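PDB 4MKX: inositol dehydrogenase from Lactobacillus casei, which probably oxidises scyllo-inositol in an NAD-dependent reaction, as expected of a sugar-alcohol dehydrogenase of the Gfo/Idh/MocA family. Local coordinates for residues A[29-34]-A[298-303]; A[108-113]-A[308-313]. One frame throughout, in Å; residues are numbered along the deposited sequence.

Contact 1 of 2, residues A[29-34]-A[298-303]; sequences GKIHAT and NFPERF
Ile-31 meets Pro-300 and Phe-299 in a small apolar contact near the surface, where helix 27-38 faces the single-turn helix 299-302, some 260 residues further along the chain. Helix 27-38 is the first of the Rossmann fold and follows a glycine-rich turn; the GxGxxG pattern there, which includes Gly-29, is consistent with dinucleotide binding. The backbones stay well apart, the CA atoms of Ile-31 and Pro-300 being 7.9 Å from each other, and just 82 Å² is buried in all. With CG1 anti to the carbonyl carbon (chi1 -65°) and the chain extended beyond it (chi2 169°), Ile-31 carries CD1 out to the proline ring, 3.7 Å from Pro-300 CB and almost as near to CG, and the two side chains cross at about a right angle. The same CD1 comes obliquely to the ring of Phe-299, 4.3 Å from CE1. Pro-300 CD lies 3.3 Å above one face of that ring, offset toward its rim, so proline and phenylalanine meet the methyl as a joint apolar surface. Asn-298 OD1 N-caps the turn bearing them, accepting from Glu-301 N at 3.2 Å. Phe-299 also rests on Arg-27 and Leu-28. Between the segments the chemistry is entirely van der Waals and hydrophobic: it joins the two helices by close fit alone, with no directional bond to set the angle between them.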
ATOM      1  N   GLY A  29     -25.122 -20.278 -11.382  1.00 15.99           N
ATOM      2  CA  GLY A  29     -25.322 -21.215 -12.473  1.00 14.83           C
ATOM      3  C   GLY A  29     -25.059 -20.590 -13.833  1.00 15.36           C
ATOM      4  O   GLY A  29     -24.469 -21.227 -14.710  1.00 14.11           O
ATOM      5  N   LYS A  30     -25.495 -19.346 -14.005  1.00 15.83           N
ATOM      6  CA  LYS A  30     -25.308 -18.632 -15.266  1.00 17.66           C
ATOM      7  C   LYS A  30     -23.838 -18.359 -15.542  1.00 16.90           C
ATOM      8  O   LYS A  30     -23.405 -18.398 -16.695  1.00 17.23           O
ATOM      9  CB  LYS A  30     -26.125 -17.332 -15.284  1.00 19.99           C
ATOM     10  CG  LYS A  30     -27.605 -17.580 -15.570  1.00 24.95           C
ATOM     11  CD  LYS A  30     -28.438 -16.313 -15.505  1.00 26.61           C
ATOM     12  CE  LYS A  30     -29.882 -16.632 -15.897  1.00 32.88           C
ATOM     13  NZ  LYS A  30     -30.734 -15.421 -16.036  1.00 39.50           N
ATOM     14  N   ILE A  31     -23.069 -18.089 -14.491  1.00 15.67           N
ATOM     15  CA  ILE A  31     -21.630 -17.922 -14.653  1.00 15.51           C
ATOM     16  C   ILE A  31     -20.978 -19.198 -15.184  1.00 13.68           C
ATOM     17  O   ILE A  31     -20.257 -19.163 -16.177  1.00 12.60           O
ATOM     18  CB  ILE A  31     -20.965 -17.466 -13.336  1.00 16.75           C
ATOM     19  CG1 ILE A  31     -21.479 -16.072 -12.955  1.00 18.97           C
ATOM     20  CG2 ILE A  31     -19.444 -17.469 -13.465  1.00 15.59           C
ATOM     21  CD1 ILE A  31     -21.092 -15.630 -11.562  1.00 22.11           C
ATOM     22  N   HIS A  32     -21.245 -20.331 -14.538  1.00 11.01           N
ATOM     23  CA  HIS A  32     -20.692 -21.599 -14.982  1.00 11.25           C
ATOM     24  C   HIS A  32     -21.147 -21.925 -16.398  1.00 12.41           C
ATOM     25  O   HIS A  32     -20.363 -22.387 -17.222  1.00 13.06           O
ATOM     26  CB  HIS A  32     -21.128 -22.740 -14.051  1.00 11.23           C
ATOM     27  CG  HIS A  32     -20.397 -22.781 -12.742  1.00 11.21           C
ATOM     28  ND1 HIS A  32     -19.019 -22.735 -12.651  1.00 13.06           N
ATOM     29  CD2 HIS A  32     -20.848 -22.912 -11.473  1.00 12.63           C
ATOM     30  CE1 HIS A  32     -18.660 -22.808 -11.383  1.00 13.17           C
ATOM     31  NE2 HIS A  32     -19.752 -22.925 -10.644  1.00 12.76           N
ATOM     32  N   ALA A  33     -22.432 -21.716 -16.662  1.00 11.14           N
ATOM     33  CA  ALA A  33     -22.996 -22.061 -17.969  1.00 13.33           C
ATOM     34  C   ALA A  33     -22.346 -21.242 -19.075  1.00 14.57           C
ATOM     35  O   ALA A  33     -21.965 -21.782 -20.112  1.00 16.30           O
ATOM     36  CB  ALA A  33     -24.497 -21.846 -17.970  1.00 15.30           C
ATOM     37  N   THR A  34     -22.225 -19.940 -18.845  1.00 12.55           N
ATOM     38  CA  THR A  34     -21.616 -19.044 -19.833  1.00 15.09           C
ATOM     39  C   THR A  34     -20.163 -19.426 -20.067  1.00 16.47           C
ATOM     40  O   THR A  34     -19.701 -19.481 -21.206  1.00 16.16           O
ATOM     41  CB  THR A  34     -21.698 -17.587 -19.374  1.00 18.40           C
ATOM     42  OG1 THR A  34     -23.070 -17.243 -19.160  1.00 19.79           O
ATOM     43  CG2 THR A  34     -21.101 -16.643 -20.414  1.00 18.94           C
ATOM     44  N   ASN A 298     -17.991  -7.727  -5.779  1.00 15.19           N
ATOM     45  CA  ASN A 298     -18.785  -8.928  -5.578  1.00 13.56           C
ATOM     46  C   ASN A 298     -17.998 -10.158  -5.937  1.00 14.46           C
ATOM     47  O   ASN A 298     -16.928 -10.061  -6.544  1.00 12.85           O
ATOM     48  CB  ASN A 298     -20.066  -8.870  -6.412  1.00 17.23           C
ATOM     49  CG  ASN A 298     -19.829  -8.341  -7.809  1.00 19.37           C
ATOM     50  OD1 ASN A 298     -19.073  -8.923  -8.599  1.00 20.37           O
ATOM     51  ND2 ASN A 298     -20.471  -7.222  -8.127  1.00 26.48           N
ATOM     52  N   PHE A 299     -18.537 -11.320  -5.585  1.00 12.53           N
ATOM     53  CA  PHE A 299     -17.824 -12.569  -5.836  1.00 14.67           C
ATOM     54  C   PHE A 299     -17.518 -12.883  -7.309  1.00 13.76           C
ATOM     55  O   PHE A 299     -16.439 -13.411  -7.598  1.00 13.85           O
ATOM     56  CB  PHE A 299     -18.442 -13.760  -5.080  1.00 13.26           C
ATOM     57  CG  PHE A 299     -19.661 -14.360  -5.732  1.00 17.06           C
ATOM     58  CD1 PHE A 299     -19.527 -15.303  -6.738  1.00 16.02           C
ATOM     59  CD2 PHE A 299     -20.936 -14.013  -5.306  1.00 20.79           C
ATOM     60  CE1 PHE A 299     -20.651 -15.874  -7.337  1.00 18.37           C
ATOM     61  CE2 PHE A 299     -22.058 -14.582  -5.889  1.00 21.32           C
ATOM     62  CZ  PHE A 299     -21.912 -15.514  -6.907  1.00 21.55           C
ATOM     63  N   PRO A 300     -18.447 -12.571  -8.249  1.00 13.76           N
ATOM     64  CA  PRO A 300     -18.090 -12.920  -9.625  1.00 13.06           C
ATOM     65  C   PRO A 300     -16.897 -12.125 -10.125  1.00 12.93           C
ATOM     66  O   PRO A 300     -16.110 -12.657 -10.899  1.00 13.05           O
ATOM     67  CB  PRO A 300     -19.347 -12.539 -10.430  1.00 14.67           C
ATOM     68  CG  PRO A 300     -20.448 -12.566  -9.446  1.00 15.36           C
ATOM     69  CD  PRO A 300     -19.841 -12.094  -8.156  1.00 14.75           C
ATOM     70  N   GLU A 301     -16.768 -10.877  -9.690  1.00 13.59           N
ATOM     71  CA  GLU A 301     -15.615 -10.068 -10.051  1.00 12.24           C
ATOM     72  C   GLU A 301     -14.330 -10.606  -9.398  1.00 12.35           C
ATOM     73  O   GLU A 301     -13.310 -10.791 -10.070  1.00 14.52           O
ATOM     74  CB  GLU A 301     -15.850  -8.611  -9.646  1.00 14.41           C
ATOM     75  CG  GLU A 301     -14.643  -7.729  -9.893  1.00 14.94           C
ATOM     76  CD  GLU A 301     -14.857  -6.285  -9.481  1.00 16.20           C
ATOM     77  OE1 GLU A 301     -14.019  -5.440  -9.853  1.00 20.59           O
ATOM     78  OE2 GLU A 301     -15.850  -5.987  -8.786  1.00 18.20           O
ATOM     79  N   ARG A 302     -14.378 -10.865  -8.099  1.00 12.08           N
ATOM     80  CA  ARG A 302     -13.177 -11.292  -7.372  1.00  8.53           C
ATOM     81  C   ARG A 302     -12.703 -12.666  -7.836  1.00 11.00           C
ATOM     82  O   ARG A 302     -11.503 -12.907  -7.977  1.00  9.25           O
ATOM     83  CB  ARG A 302     -13.459 -11.329  -5.866  1.00  9.97           C
ATOM     84  CG  ARG A 302     -12.395 -12.053  -5.021  1.00 10.06           C
ATOM     85  CD  ARG A 302     -11.034 -11.311  -5.041  1.00  9.34           C
ATOM     86  NE  ARG A 302     -10.050 -12.056  -4.248  1.00 11.03           N
ATOM     87  CZ  ARG A 302      -9.285 -13.038  -4.735  1.00 12.87           C
ATOM     88  NH1 ARG A 302      -9.378 -13.383  -6.021  1.00 10.74           N
ATOM     89  NH2 ARG A 302      -8.428 -13.680  -3.937  1.00 13.61           N
ATOM     90  N   PHE A 303     -13.640 -13.581  -8.069  1.00  8.84           N
ATOM     91  CA  PHE A 303     -13.235 -14.954  -8.321  1.00  8.95           C
ATOM     92  C   PHE A 303     -13.449 -15.418  -9.743  1.00  8.54           C
ATOM     93  O   PHE A 303     -13.488 -16.617 -10.004  1.00 10.11           O
ATOM     94  CB  PHE A 303     -13.884 -15.912  -7.303  1.00  9.18           C
ATOM     95  CG  PHE A 303     -13.301 -15.792  -5.919  1.00 11.59           C
ATOM     96  CD1 PHE A 303     -11.973 -16.140  -5.689  1.00 10.98           C
ATOM     97  CD2 PHE A 303     -14.068 -15.318  -4.857  1.00 10.40           C
ATOM     98  CE1 PHE A 303     -11.414 -16.024  -4.420  1.00 11.34           C
ATOM     99  CE2 PHE A 303     -13.521 -15.202  -3.590  1.00 13.66           C
ATOM    100  CZ  PHE A 303     -12.187 -15.543  -3.367  1.00 11.92           C
TER

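Contact 2 of 2, residues A[108-113]-A[308-313]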
ATOM      1  N   PHE A 108     -19.585 -32.464 -11.249  1.00 12.41           N
ATOM      2  CA  PHE A 108     -19.117 -31.288 -10.524  1.00 13.47           C
ATOM      3  C   PHE A 108     -20.291 -30.791  -9.698  1.00 11.78           C
ATOM      4  O   PHE A 108     -21.384 -30.557 -10.233  1.00 13.61           O
ATOM      5  CB  PHE A 108     -18.686 -30.196 -11.509  1.00 10.61           C
ATOM      6  CG  PHE A 108     -18.269 -28.899 -10.843  1.00 11.51           C
ATOM      7  CD1 PHE A 108     -19.225 -27.957 -10.461  1.00 10.63           C
ATOM      8  CD2 PHE A 108     -16.931 -28.617 -10.633  1.00 14.40           C
ATOM      9  CE1 PHE A 108     -18.851 -26.759  -9.847  1.00 13.17           C
ATOM     10  CE2 PHE A 108     -16.544 -27.415 -10.026  1.00 13.37           C
ATOM     11  CZ  PHE A 108     -17.515 -26.489  -9.637  1.00 12.92           C
ATOM     12  N   SER A 109     -20.081 -30.586  -8.402  1.00  9.50           N
ATOM     13  CA  SER A 109     -21.149 -30.035  -7.583  1.00 10.81           C
ATOM     14  C   SER A 109     -20.679 -28.773  -6.897  1.00  9.92           C
ATOM     15  O   SER A 109     -19.577 -28.740  -6.376  1.00 11.55           O
ATOM     16  CB  SER A 109     -21.576 -31.055  -6.523  1.00 14.15           C
ATOM     17  OG  SER A 109     -22.561 -30.510  -5.675  1.00 13.63           O
ATOM     18  N   GLU A 110     -21.512 -27.741  -6.890  1.00 10.30           N
ATOM     19  CA  GLU A 110     -21.227 -26.601  -6.028  1.00 10.48           C
ATOM     20  C   GLU A 110     -21.283 -26.987  -4.561  1.00 12.27           C
ATOM     21  O   GLU A 110     -21.881 -28.001  -4.184  1.00 14.64           O
ATOM     22  CB  GLU A 110     -22.202 -25.447  -6.281  1.00 12.30           C
ATOM     23  CG  GLU A 110     -21.723 -24.481  -7.352  1.00 12.26           C
ATOM     24  CD  GLU A 110     -20.402 -23.821  -6.977  1.00 13.05           C
ATOM     25  OE1 GLU A 110     -20.088 -23.719  -5.769  1.00 11.95           O
ATOM     26  OE2 GLU A 110     -19.664 -23.397  -7.892  1.00 14.63           O
ATOM     27  N   LYS A 111     -20.636 -26.174  -3.732  1.00 11.40           N
ATOM     28  CA  LYS A 111     -20.762 -26.319  -2.291  1.00 13.50           C
ATOM     29  C   LYS A 111     -22.151 -25.890  -1.832  1.00 12.48           C
ATOM     30  O   LYS A 111     -22.848 -25.156  -2.537  1.00 13.61           O
ATOM     31  CB  LYS A 111     -19.681 -25.480  -1.588  1.00 16.38           C
ATOM     32  CG  LYS A 111     -19.798 -23.956  -1.801  1.00 16.91           C
ATOM     33  CD  LYS A 111     -20.663 -23.291  -0.713  1.00 21.42           C
ATOM     34  CE  LYS A 111     -21.001 -21.842  -1.068  1.00 24.12           C
ATOM     35  NZ  LYS A 111     -21.962 -21.242  -0.101  1.00 27.88           N
ATOM     36  N   PRO A 112     -22.582 -26.362  -0.650  1.00 14.58           N
ATOM     37  CA  PRO A 112     -21.969 -27.422   0.153  1.00 13.69           C
ATOM     38  C   PRO A 112     -22.370 -28.738  -0.470  1.00 13.45           C
ATOM     39  O   PRO A 112     -23.253 -28.744  -1.329  1.00 16.33           O
ATOM     40  CB  PRO A 112     -22.671 -27.281   1.508  1.00 15.36           C
ATOM     41  CG  PRO A 112     -24.010 -26.742   1.183  1.00 18.14           C
ATOM     42  CD  PRO A 112     -23.822 -25.855  -0.043  1.00 15.80           C
ATOM     43  N   ILE A 113     -21.744 -29.831  -0.067  1.00 12.16           N
ATOM     44  CA  ILE A 113     -22.133 -31.117  -0.647  1.00 12.20           C
ATOM     45  C   ILE A 113     -23.573 -31.463  -0.271  1.00 16.38           C
ATOM     46  O   ILE A 113     -24.324 -32.037  -1.067  1.00 15.28           O
ATOM     47  CB  ILE A 113     -21.141 -32.240  -0.254  1.00 12.01           C
ATOM     48  CG1 ILE A 113     -21.386 -33.502  -1.086  1.00 14.18           C
ATOM     49  CG2 ILE A 113     -21.176 -32.546   1.259  1.00 14.51           C
ATOM     50  CD1 ILE A 113     -20.261 -34.503  -0.977  1.00 18.83           C
ATOM     51  N   LEU A 308     -13.178 -20.065 -13.768  1.00 10.88           N
ATOM     52  CA  LEU A 308     -12.702 -20.599 -15.041  1.00  8.83           C
ATOM     53  C   LEU A 308     -11.691 -21.719 -14.826  1.00 10.66           C
ATOM     54  O   LEU A 308     -11.769 -22.756 -15.479  1.00 11.43           O
ATOM     55  CB  LEU A 308     -12.087 -19.480 -15.897  1.00  9.44           C
ATOM     56  CG  LEU A 308     -13.095 -18.576 -16.599  1.00 16.36           C
ATOM     57  CD1 LEU A 308     -12.458 -17.245 -16.995  1.00 21.92           C
ATOM     58  CD2 LEU A 308     -13.654 -19.292 -17.830  1.00 15.75           C
ATOM     59  N   SER A 309     -10.755 -21.517 -13.900  1.00 10.31           N
ATOM     60  CA  SER A 309      -9.746 -22.530 -13.645  1.00 10.43           C
ATOM     61  C   SER A 309     -10.332 -23.830 -13.092  1.00 11.13           C
ATOM     62  O   SER A 309      -9.920 -24.902 -13.512  1.00 11.77           O
ATOM     63  CB  SER A 309      -8.650 -22.002 -12.714  1.00 11.40           C
ATOM     64  OG  SER A 309      -7.871 -21.021 -13.392  1.00 13.20           O
ATOM     65  N   GLU A 310     -11.275 -23.751 -12.153  1.00 10.74           N
ATOM     66  CA  GLU A 310     -11.858 -24.985 -11.622  1.00  9.95           C
ATOM     67  C   GLU A 310     -12.706 -25.712 -12.667  1.00 11.06           C
ATOM     68  O   GLU A 310     -12.758 -26.932 -12.663  1.00 11.75           O
ATOM     69  CB  GLU A 310     -12.672 -24.763 -10.335  1.00 10.40           C
ATOM     70  CG  GLU A 310     -14.063 -24.185 -10.547  1.00 12.27           C
ATOM     71  CD  GLU A 310     -14.840 -23.984  -9.257  1.00 11.47           C
ATOM     72  OE1 GLU A 310     -14.460 -24.563  -8.208  1.00 11.86           O
ATOM     73  OE2 GLU A 310     -15.838 -23.228  -9.290  1.00 11.66           O
ATOM     74  N   GLU A 311     -13.381 -24.966 -13.539  1.00 11.23           N
ATOM     75  CA  GLU A 311     -14.173 -25.581 -14.599  1.00  9.67           C
ATOM     76  C   GLU A 311     -13.242 -26.306 -15.563  1.00 13.09           C
ATOM     77  O   GLU A 311     -13.507 -27.438 -15.958  1.00 13.20           O
ATOM     78  CB  GLU A 311     -14.985 -24.518 -15.349  1.00 10.66           C
ATOM     79  CG  GLU A 311     -16.093 -23.879 -14.516  1.00 11.66           C
ATOM     80  CD  GLU A 311     -16.420 -22.484 -14.982  1.00 12.87           C
ATOM     81  OE1 GLU A 311     -15.761 -22.022 -15.933  1.00 13.49           O
ATOM     82  OE2 GLU A 311     -17.302 -21.826 -14.393  1.00 12.16           O
ATOM     83  N   GLN A 312     -12.145 -25.656 -15.939  1.00 12.69           N
ATOM     84  CA  GLN A 312     -11.208 -26.278 -16.872  1.00 13.33           C
ATOM     85  C   GLN A 312     -10.551 -27.494 -16.241  1.00 13.26           C
ATOM     86  O   GLN A 312     -10.325 -28.508 -16.914  1.00 15.08           O
ATOM     87  CB  GLN A 312     -10.144 -25.278 -17.336  1.00 12.85           C
ATOM     88  CG  GLN A 312      -9.320 -25.772 -18.530  1.00 16.93           C
ATOM     89  CD  GLN A 312     -10.153 -25.916 -19.801  1.00 17.60           C
ATOM     90  OE1 GLN A 312     -10.562 -24.920 -20.400  1.00 18.50           O
ATOM     91  NE2 GLN A 312     -10.405 -27.159 -20.218  1.00 16.59           N
ATOM     92  N   ALA A 313     -10.256 -27.408 -14.948  1.00 12.76           N
ATOM     93  CA  ALA A 313      -9.646 -28.533 -14.256  1.00 13.58           C
ATOM     94  C   ALA A 313     -10.575 -29.749 -14.243  1.00 15.61           C
ATOM     95  O   ALA A 313     -10.120 -30.885 -14.360  1.00 16.61           O
ATOM     96  CB  ALA A 313      -9.256 -28.139 -12.833  1.00 14.41           C
TER
HETATM   97  O   HOH W   1     -17.218 -22.904  -7.288  1.00 13.01           O
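The end of strand 106-109 lies beside helix 304-319, the nearest CA atoms, those of Phe-108 and Glu-311, being 8.6 Å apart, and side chains alone bridge that distance. CB of Phe-108 points toward the helix, and chi1 of 176° swings the ring away from the backbone N so that CZ and CE2 reach Glu-310. The whole carboxylate of Glu-310 lies across this edge, its plane 80° from the ring; both OE2 and CD are 3.7 Å from Phe-108 CZ. The acid thus meets the weakly positive C-H rim rather than the pi cloud. In Glu-310, chi1 of 78° puts CG between the backbone N and the carbonyl carbon, and the chain runs straight beyond it. Its OE2 stands 4.1 Å from Glu-110 OE2, and a water hydrogen-bonded to both oxygens, at 2.5 and 2.6 Å respectively, bridges the two buried carboxylates. A leucine at Glu-310 lacks the carboxylate, and the water would probably lose its helix-side partner and the ring edge its polar neighbour. Glu-110, first residue of the family's Glu-Lys-Pro motif, has its main polar partner in His-32 NE2, hydrogen-bonded to OE2, while OE1 accepts from Lys-111 N at 3.2 Å. Strand 106-109 runs between strands 83-86 and 135-137 of the parallel sheet, backbone-bonded to both, and helices 304-319 and 27-38 meet at its end.

Both contacts join the Rossmann fold to consecutive helices, 299-302 and 304-319, late in the chain. Contact 1 is a surface contact of partly exposed apolar groups; contact 2 is buried, yet it is the one built on carboxylates, an aromatic edge and a water. His-32, one residue after the isoleucine of contact 1, joins them: its ND1 is 2.6 Å from Glu-311 OE2, a probable hydrogen bond, so each imidazole nitrogen faces a carboxylate, which would probably favour a doubly protonated ring if those acids are ionised. Helix 27-38 therefore offers a methyl group to contact 1 and an imidazole to contact 2, whose centre is about 12 Å from that of contact 1.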